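Local coordinates for bifunctional endomannanase/endoglucanase (Caldanaerobius polysaccharolyticus, PDB 3W0K), which probably hydrolyses internal beta-linkages of mannan and cellulose-type glucan chains, as a (beta/alpha)8-barrel member of glycoside hydrolase family 5, at residues P87-N92 and E137-G142; L146-H151 and G179-P184; S131-N136 and V172-G177. One frame throughout, in Å; residues are numbered along the deposited sequence.

Interactions 1, 2 and 3 lie around the C-terminal ends of neighbouring barrel strands, their centres about 11 Å apart from one another. Interaction 3 is the deepest: strands 130-133 and 170-174 pair by backbone bonds, and their acidic side chains enter an arginine-bound network inside the barrel. Interaction 1 joins two loops at the mouth of the barrel, also buried, through one tyrosine hydroxyl and prolines, beside a bound Tris molecule. Interaction 2 is the most peripheral and only partly buried; it ties the start of helix 148-165 to the loop before strand 192-197 with an arginine, a water and a methionine. Direct touches include E137 N to D174 OD2 and M183 against G175.

Interaction 1 of 3, residues P87-N92 and E137-G142. With TRS (2-amino-2-hydroxymethyl-propane-1,3-diol), chain C.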
loop_
_atom_site.group_PDB
_atom_site.type_symbol
_atom_site.label_atom_id
_atom_site.label_comp_id
_atom_site.label_asym_id
_atom_site.label_seq_id
_atom_site.Cartn_x
_atom_site.Cartn_y
_atom_site.Cartn_z
ATOM N N PRO A 87 -12.410 -3.921 -9.855
ATOM C CA PRO A 87 -13.050 -4.505 -11.037
ATOM C C PRO A 87 -12.066 -4.540 -12.205
ATOM O O PRO A 87 -11.595 -3.495 -12.671
ATOM C CB PRO A 87 -14.191 -3.531 -11.311
ATOM C CG PRO A 87 -14.615 -3.149 -9.933
ATOM C CD PRO A 87 -13.295 -2.926 -9.217
ATOM N N GLY A 88 -11.712 -5.748 -12.629
ATOM C CA GLY A 88 -10.791 -5.907 -13.739
ATOM C C GLY A 88 -9.305 -5.868 -13.433
ATOM O O GLY A 88 -8.501 -5.831 -14.365
ATOM N N TYR A 89 -8.920 -5.854 -12.158
ATOM C CA TYR A 89 -7.492 -5.839 -11.832
ATOM C C TYR A 89 -7.055 -6.113 -10.405
ATOM O O TYR A 89 -7.629 -5.610 -9.448
ATOM C CB TYR A 89 -6.832 -4.508 -12.236
ATOM C CG TYR A 89 -5.329 -4.495 -11.991
ATOM C CD1 TYR A 89 -4.480 -5.282 -12.768
ATOM C CD2 TYR A 89 -4.763 -3.743 -10.959
ATOM C CE1 TYR A 89 -3.110 -5.325 -12.526
ATOM C CE2 TYR A 89 -3.387 -3.781 -10.706
ATOM C CZ TYR A 89 -2.569 -4.574 -11.497
ATOM O OH TYR A 89 -1.208 -4.617 -11.285
ATOM N N CYS A 90 -5.981 -6.891 -10.303
ATOM C CA CYS A 90 -5.299 -7.176 -9.044
ATOM C C CYS A 90 -3.904 -7.584 -9.479
ATOM O O CYS A 90 -3.749 -8.352 -10.431
ATOM C CB CYS A 90 -5.943 -8.292 -8.220
ATOM S SG CYS A 90 -5.115 -8.490 -6.590
ATOM N N ILE A 91 -2.883 -7.039 -8.825
ATOM C CA ILE A 91 -1.514 -7.380 -9.191
ATOM C C ILE A 91 -1.249 -8.866 -8.938
ATOM O O ILE A 91 -0.420 -9.481 -9.610
ATOM C CB ILE A 91 -0.489 -6.479 -8.474
ATOM C CG1 ILE A 91 0.904 -6.696 -9.078
ATOM C CG2 ILE A 91 -0.502 -6.743 -6.975
ATOM C CD1 ILE A 91 1.872 -5.566 -8.811
ATOM N N ASN A 92 -1.993 -9.441 -7.995
ATOM C CA ASN A 92 -1.879 -10.859 -7.674
ATOM C C ASN A 92 -3.044 -11.583 -8.332
ATOM O O ASN A 92 -4.198 -11.175 -8.179
ATOM C CB ASN A 92 -1.949 -11.079 -6.163
ATOM C CG ASN A 92 -0.866 -10.334 -5.415
ATOM O OD1 ASN A 92 0.320 -10.474 -5.712
ATOM N ND2 ASN A 92 -1.270 -9.539 -4.435
ATOM N N GLU A 137 -1.050 -0.907 -6.806
ATOM C CA GLU A 137 0.035 -1.242 -7.722
ATOM C C GLU A 137 -0.287 -1.606 -9.179
ATOM O O GLU A 137 -0.274 -2.786 -9.545
ATOM C CB GLU A 137 0.857 -2.373 -7.081
ATOM C CG GLU A 137 1.411 -2.013 -5.694
ATOM C CD GLU A 137 1.910 -3.208 -4.887
ATOM O OE1 GLU A 137 1.486 -4.356 -5.146
ATOM O OE2 GLU A 137 2.722 -2.993 -3.959
ATOM N N PRO A 138 -0.590 -0.601 -10.023
ATOM C CA PRO A 138 -0.895 -0.849 -11.439
ATOM C C PRO A 138 0.294 -1.582 -12.070
ATOM O O PRO A 138 1.423 -1.488 -11.579
ATOM C CB PRO A 138 -1.055 0.563 -12.006
ATOM C CG PRO A 138 -1.593 1.328 -10.849
ATOM C CD PRO A 138 -0.754 0.825 -9.694
ATOM N N PRO A 139 0.060 -2.313 -13.172
ATOM C CA PRO A 139 1.117 -3.068 -13.849
ATOM C C PRO A 139 2.133 -2.244 -14.624
ATOM O O PRO A 139 2.074 -1.013 -14.661
ATOM C CB PRO A 139 0.327 -3.987 -14.775
ATOM C CG PRO A 139 -0.815 -3.119 -15.188
ATOM C CD PRO A 139 -1.225 -2.451 -13.886
ATOM N N ASN A 140 3.090 -2.945 -15.220
ATOM C CA ASN A 140 4.112 -2.288 -16.015
ATOM C C ASN A 140 3.524 -1.806 -17.328
ATOM O O ASN A 140 2.506 -2.318 -17.800
ATOM C CB ASN A 140 5.259 -3.252 -16.318
ATOM C CG ASN A 140 6.205 -3.416 -15.149
ATOM O OD1 ASN A 140 7.037 -2.544 -14.886
ATOM N ND2 ASN A 140 6.091 -4.531 -14.448
ATOM N N ILE A 141 4.141 -0.775 -17.887
ATOM C CA ILE A 141 3.718 -0.252 -19.175
ATOM C C ILE A 141 3.959 -1.413 -20.147
ATOM O O ILE A 141 5.023 -2.037 -20.129
ATOM C CB ILE A 141 4.576 0.969 -19.565
ATOM C CG1 ILE A 141 4.342 2.101 -18.560
ATOM C CG2 ILE A 141 4.243 1.429 -20.979
ATOM C CD1 ILE A 141 5.421 3.170 -18.577
ATOM N N GLY A 142 2.944 -1.747 -20.936
ATOM C CA GLY A 142 3.075 -2.852 -21.871
ATOM C C GLY A 142 2.471 -4.147 -21.354
ATOM O O GLY A 142 2.470 -5.156 -22.059
HETATM C C TRS C . 1.490 -6.666 -1.951
HETATM C C1 TRS C . 0.990 -7.711 -2.979
HETATM C C2 TRS C . 0.238 -6.089 -1.332
HETATM C C3 TRS C . 2.221 -7.197 -0.707
HETATM N N TRS C . 2.309 -5.656 -2.645
HETATM O O1 TRS C . -0.027 -7.073 -3.887
HETATM O O2 TRS C . -0.241 -4.956 -2.205
HETATM O O3 TRS C . 3.567 -7.791 -1.078
#
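At the C-terminal mouth of the (beta/alpha)8 barrel, the loops that follow strands 78-83 and 130-133 are joined by Y89, whose OH donates to the backbone O of E137 at 2.7 Å. The carbonyl oxygen sits at the edge of the ring near its plane, and the hydroxyl lies in the carbonyl plane. CG of Y89 is anti to the backbone N (chi1 -176°), which carries the phenol across to the facing loop; there Y89 CZ packs 3.5 Å from P139 CD, which approaches obliquely. The sequence N136-E137-P138 matches the Asn-Glu-Pro motif of family 5 enzymes, whose glutamate acts as general acid/base in characterised relatives; a like role for E137 is consistent with this. Replacing Y89 with a phenylalanine would probably leave the E137 carbonyl without this donor and the two loops less firmly joined. The extended E137 side chain runs past I91, with I91 CG2 3.6 Å from E137 OE1. E137 OE1 also accepts from TRS N at 2.9 Å, while E137 OE2 forms a salt bridge with R196. N92 ND2 reaches TRS O1 at 2.8 Å in a weak bond, and H84 and E258 also bind this probable crystallisation additive.

Interaction 2 of 3, residues L146-H151 and G179-P184; sequences LTRENH and GNIAMP
The carbonyl oxygen of A182 is gripped twice from the side of R148. R148 NH1 donates to A182 O at 3.1 Å with an N-H...O angle of 168°, the acceptor lying in the guanidinium plane at its edge. A water closes a second path: it accepts from R148 NH2 at 3.0 Å and donates to A182 O at 2.8 Å, so both terminal nitrogens are tied to one oxygen and rotation of the group is restrained. NH1 also makes a salt bridge with E185, the next residue of the same loop after P184. The arginine chain is extended from CG to NE, spanning the gap to the loop, and crosses I181 at about a right angle, bringing I181 CG2 to 3.4 Å from R148 NH2. This arginine stands in the first turn of helix 148-165, the outer helix that follows strand 130-133, and residues 179-184 belong to the loop leading to strand 192-197. A capping box starts the helix: T147 OG1 accepts from N150 N at 2.9 Å, and N150 OD1 accepts in return from T147 N at 2.9 Å, the latter donor standing above the carbonyl plane of the asparagine. One turn in, H151 points toward the loop and meets M183, whose chain bends at its end (chi3 -68°). M183 SD touches H151 CE1 at 3.6 Å, a Met-aromatic contact made obliquely, with the sulfur 66° off the ring normal. L176 of helix 176-179 packs against R148, H151, I181 and M183 alike.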
loop_
_atom_site.group_PDB
_atom_site.type_symbol
_atom_site.label_atom_id
_atom_site.label_comp_id
_atom_site.label_asym_id
_atom_site.label_seq_id
_atom_site.Cartn_x
_atom_site.Cartn_y
_atom_site.Cartn_z
ATOM N N LEU A 146 -1.666 -1.754 -20.638
ATOM C CA LEU A 146 -1.492 -0.466 -19.972
ATOM C C LEU A 146 -0.448 0.411 -20.646
ATOM O O LEU A 146 0.603 -0.066 -21.079
ATOM C CB LEU A 146 -1.114 -0.654 -18.492
ATOM C CG LEU A 146 -0.973 0.618 -17.632
ATOM C CD1 LEU A 146 -1.321 0.335 -16.178
ATOM C CD2 LEU A 146 0.437 1.207 -17.723
ATOM N N THR A 147 -0.776 1.693 -20.766
ATOM C CA THR A 147 0.128 2.699 -21.317
ATOM C C THR A 147 0.009 3.867 -20.346
ATOM O O THR A 147 -0.957 3.944 -19.581
ATOM C CB THR A 147 -0.297 3.192 -22.725
ATOM O OG1 THR A 147 -1.573 3.839 -22.655
ATOM C CG2 THR A 147 -0.367 2.035 -23.710
ATOM N N ARG A 148 0.991 4.757 -20.334
ATOM C CA ARG A 148 0.904 5.909 -19.442
ATOM C C ARG A 148 -0.342 6.723 -19.779
ATOM O O ARG A 148 -1.008 7.252 -18.889
ATOM C CB ARG A 148 2.147 6.794 -19.553
ATOM C CG ARG A 148 3.385 6.235 -18.878
ATOM C CD ARG A 148 4.485 7.276 -18.876
ATOM N NE ARG A 148 5.753 6.767 -18.360
ATOM C CZ ARG A 148 6.112 6.779 -17.079
ATOM N NH1 ARG A 148 5.296 7.266 -16.150
ATOM N NH2 ARG A 148 7.315 6.341 -16.734
ATOM N N GLU A 149 -0.678 6.773 -21.066
ATOM C CA GLU A 149 -1.839 7.517 -21.537
ATOM C C GLU A 149 -3.178 6.948 -21.065
ATOM O O GLU A 149 -4.007 7.690 -20.535
ATOM C CB GLU A 149 -1.823 7.614 -23.065
ATOM C CG GLU A 149 -2.928 8.489 -23.647
ATOM C CD GLU A 149 -2.834 8.630 -25.156
ATOM O OE1 GLU A 149 -1.710 8.815 -25.675
ATOM O OE2 GLU A 149 -3.887 8.564 -25.826
ATOM N N ASN A 150 -3.406 5.646 -21.247
ATOM C CA ASN A 150 -4.688 5.100 -20.810
ATOM C C ASN A 150 -4.829 4.999 -19.293
ATOM O O ASN A 150 -5.930 5.146 -18.761
ATOM C CB ASN A 150 -5.105 3.812 -21.561
ATOM C CG ASN A 150 -4.151 2.642 -21.367
ATOM O OD1 ASN A 150 -3.548 2.464 -20.311
ATOM N ND2 ASN A 150 -4.071 1.790 -22.387
ATOM N N HIS A 151 -3.708 4.825 -18.596
ATOM C CA HIS A 151 -3.734 4.775 -17.139
ATOM C C HIS A 151 -4.096 6.176 -16.646
ATOM O O HIS A 151 -4.983 6.335 -15.807
ATOM C CB HIS A 151 -2.366 4.365 -16.579
ATOM C CG HIS A 151 -2.224 4.589 -15.103
ATOM N ND1 HIS A 151 -1.569 5.682 -14.578
ATOM C CD2 HIS A 151 -2.663 3.869 -14.042
ATOM C CE1 HIS A 151 -1.608 5.626 -13.258
ATOM N NE2 HIS A 151 -2.266 4.535 -12.907
ATOM N N GLY A 179 3.910 -0.196 -8.390
ATOM C CA GLY A 179 4.183 0.857 -7.423
ATOM C C GLY A 179 5.607 1.379 -7.452
ATOM O O GLY A 179 5.991 2.189 -6.608
ATOM N N ASN A 180 6.370 0.958 -8.455
ATOM C CA ASN A 180 7.775 1.351 -8.595
ATOM C C ASN A 180 8.064 2.607 -9.402
ATOM O O ASN A 180 9.017 3.332 -9.111
ATOM C CB ASN A 180 8.558 0.218 -9.265
ATOM C CG ASN A 180 8.696 -0.997 -8.389
ATOM O OD1 ASN A 180 8.060 -2.027 -8.621
ATOM N ND2 ASN A 180 9.555 -0.899 -7.392
ATOM N N ILE A 181 7.252 2.833 -10.428
ATOM C CA ILE A 181 7.448 3.926 -11.378
ATOM C C ILE A 181 6.691 5.228 -11.144
ATOM O O ILE A 181 5.464 5.239 -11.072
ATOM C CB ILE A 181 7.158 3.403 -12.809
ATOM C CG1 ILE A 181 7.981 2.138 -13.084
ATOM C CG2 ILE A 181 7.442 4.473 -13.853
ATOM C CD1 ILE A 181 9.482 2.327 -12.973
ATOM N N ALA A 182 7.443 6.330 -11.087
ATOM C CA ALA A 182 6.884 7.665 -10.879
ATOM C C ALA A 182 6.031 8.100 -12.069
ATOM O O ALA A 182 6.277 7.689 -13.207
ATOM C CB ALA A 182 8.000 8.674 -10.629
ATOM N N MET A 183 5.061 8.969 -11.805
ATOM C CA MET A 183 4.137 9.425 -12.840
ATOM C C MET A 183 4.075 10.942 -12.988
ATOM O O MET A 183 3.108 11.577 -12.570
ATOM C CB MET A 183 2.740 8.873 -12.529
ATOM C CG MET A 183 2.717 7.358 -12.361
ATOM S SD MET A 183 1.287 6.756 -11.440
ATOM C CE MET A 183 1.638 7.418 -9.790
ATOM N N PRO A 184 5.090 11.541 -13.630
ATOM C CA PRO A 184 5.090 12.997 -13.807
ATOM C C PRO A 184 3.890 13.507 -14.606
ATOM O O PRO A 184 3.463 14.651 -14.435
ATOM C CB PRO A 184 6.421 13.259 -14.521
ATOM C CG PRO A 184 6.701 11.976 -15.235
ATOM C CD PRO A 184 6.292 10.933 -14.227
HETATM O O HOH W 1 8.790 7.511 -14.426
#

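Interaction 3 of 3, residues S131-N136 and V172-G177; sequences SFDLVN and VIDGLG
The carboxylates of D133 and D174 meet with their planes 49° apart, D133 OD1 standing 2.7 Å from D174 OD1, while the amide of N136 is turned 78° against the D174 carboxylate. An approach this close is consistent with one of the two acids being protonated. With chi1 at -175° the D133 side chain swings opposite its own amide nitrogen and delivers OD1 to D174; its other oxygen, OD2, is held by a salt bridge to R40. D174 OD2 is paired with R196 and also accepts from the backbone N of E137, so these two arginines probably offset much of the acidic charge. N136 OD1 approaches D174 OD2 to 3.5 Å, with R40 as its main polar partner.

Below this network the backbones pair in parallel register, D133 bridging V172. V172 N donates to F132 O at 2.7 Å, and V172 O accepts from L134 N at 3.0 Å. Past L134 the two chains diverge, and one water bridges them, accepting from V135 N at 3.1 Å and from D174 N at 2.9 Å. V172 points to the same face of the sheet as D133, with V172 CG1 3.8 Å from D133 OD1. L134 and I173 lie side by side, L134 CD1 4.0 Å from I173 CG2, and both pack on helix 148-165. Strand 130-133, this helix and strand 170-174 thus form one beta-alpha-beta unit of the TIM barrel, with aliphatic side chains beneath the helix and a polar network at the C-terminal strand ends, where the active site of family 5 glycosidases lies.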
loop_
_atom_site.group_PDB
_atom_site.type_symbol
_atom_site.label_atom_id
_atom_site.label_comp_id
_atom_site.label_asym_id
_atom_site.label_seq_id
_atom_site.Cartn_x
_atom_site.Cartn_y
_atom_site.Cartn_z
ATOM N N SER A 131 -8.826 8.933 3.282
ATOM C CA SER A 131 -8.337 9.150 1.923
ATOM C C SER A 131 -8.655 7.911 1.085
ATOM O O SER A 131 -8.868 6.824 1.630
ATOM C CB SER A 131 -6.832 9.452 1.902
ATOM O OG SER A 131 -6.064 8.385 2.423
ATOM N N PHE A 132 -8.717 8.095 -0.233
ATOM C CA PHE A 132 -9.019 7.015 -1.172
ATOM C C PHE A 132 -7.807 6.711 -2.051
ATOM O O PHE A 132 -7.356 7.579 -2.795
ATOM C CB PHE A 132 -10.172 7.421 -2.106
ATOM C CG PHE A 132 -11.516 7.572 -1.433
ATOM C CD1 PHE A 132 -11.739 7.130 -0.131
ATOM C CD2 PHE A 132 -12.576 8.144 -2.135
ATOM C CE1 PHE A 132 -12.998 7.254 0.460
ATOM C CE2 PHE A 132 -13.837 8.272 -1.553
ATOM C CZ PHE A 132 -14.048 7.826 -0.252
ATOM N N ASP A 133 -7.306 5.478 -1.972
ATOM C CA ASP A 133 -6.160 5.015 -2.768
ATOM C C ASP A 133 -6.819 4.203 -3.888
ATOM O O ASP A 133 -7.187 3.044 -3.702
ATOM C CB ASP A 133 -5.261 4.146 -1.882
ATOM C CG ASP A 133 -3.984 3.703 -2.570
ATOM O OD1 ASP A 133 -3.678 4.160 -3.694
ATOM O OD2 ASP A 133 -3.273 2.883 -1.960
ATOM N N LEU A 134 -6.939 4.827 -5.058
ATOM C CA LEU A 134 -7.660 4.257 -6.198
ATOM C C LEU A 134 -7.504 2.794 -6.582
ATOM O O LEU A 134 -8.492 2.053 -6.634
ATOM C CB LEU A 134 -7.516 5.165 -7.423
ATOM C CG LEU A 134 -7.859 6.638 -7.166
ATOM C CD1 LEU A 134 -7.953 7.367 -8.500
ATOM C CD2 LEU A 134 -9.185 6.776 -6.416
ATOM N N VAL A 135 -6.283 2.370 -6.871
ATOM C CA VAL A 135 -6.064 0.984 -7.248
ATOM C C VAL A 135 -4.643 0.582 -6.893
ATOM O O VAL A 135 -3.681 1.280 -7.216
ATOM C CB VAL A 135 -6.397 0.736 -8.757
ATOM C CG1 VAL A 135 -5.613 1.686 -9.659
ATOM C CG2 VAL A 135 -6.135 -0.722 -9.128
ATOM N N ASN A 136 -4.520 -0.535 -6.188
ATOM C CA ASN A 136 -3.212 -0.995 -5.766
ATOM C C ASN A 136 -2.279 -1.405 -6.891
ATOM O O ASN A 136 -2.663 -2.131 -7.802
ATOM C CB ASN A 136 -3.338 -2.170 -4.793
ATOM C CG ASN A 136 -1.982 -2.694 -4.348
ATOM O OD1 ASN A 136 -1.328 -2.093 -3.504
ATOM N ND2 ASN A 136 -1.541 -3.796 -4.947
ATOM N N VAL A 172 -5.284 9.190 -3.388
ATOM C CA VAL A 172 -3.936 8.653 -3.497
ATOM C C VAL A 172 -3.889 7.727 -4.705
ATOM O O VAL A 172 -4.849 7.003 -4.978
ATOM C CB VAL A 172 -3.569 7.815 -2.239
ATOM C CG1 VAL A 172 -2.132 7.313 -2.328
ATOM C CG2 VAL A 172 -3.781 8.632 -0.972
ATOM N N ILE A 173 -2.793 7.792 -5.457
ATOM C CA ILE A 173 -2.603 6.927 -6.619
ATOM C C ILE A 173 -1.262 6.219 -6.491
ATOM O O ILE A 173 -0.286 6.808 -6.019
ATOM C CB ILE A 173 -2.684 7.699 -7.966
ATOM C CG1 ILE A 173 -1.624 8.798 -8.046
ATOM C CG2 ILE A 173 -4.078 8.281 -8.153
ATOM C CD1 ILE A 173 -1.544 9.444 -9.434
ATOM N N ASP A 174 -1.235 4.939 -6.854
ATOM C CA ASP A 174 -0.024 4.121 -6.772
ATOM C C ASP A 174 0.823 4.196 -8.032
ATOM O O ASP A 174 0.300 4.308 -9.141
ATOM C CB ASP A 174 -0.380 2.651 -6.514
ATOM C CG ASP A 174 -0.869 2.391 -5.096
ATOM O OD1 ASP A 174 -1.184 3.351 -4.358
ATOM O OD2 ASP A 174 -0.938 1.202 -4.720
ATOM N N GLY A 175 2.137 4.089 -7.852
ATOM C CA GLY A 175 3.046 4.133 -8.982
ATOM C C GLY A 175 2.864 2.979 -9.953
ATOM O O GLY A 175 2.338 1.918 -9.598
ATOM N N LEU A 176 3.273 3.195 -11.198
ATOM C CA LEU A 176 3.167 2.158 -12.219
ATOM C C LEU A 176 4.204 1.064 -11.985
ATOM O O LEU A 176 5.075 1.195 -11.120
ATOM C CB LEU A 176 3.360 2.768 -13.610
ATOM C CG LEU A 176 2.298 3.785 -14.021
ATOM C CD1 LEU A 176 2.653 4.377 -15.381
ATOM C CD2 LEU A 176 0.934 3.111 -14.063
ATOM N N GLY A 177 4.097 -0.020 -12.745
ATOM C CA GLY A 177 5.041 -1.117 -12.612
ATOM C C GLY A 177 5.120 -1.693 -11.212
ATOM O O GLY A 177 6.214 -1.938 -10.695
HETATM O O HOH W 2 -3.755 3.977 -7.826
#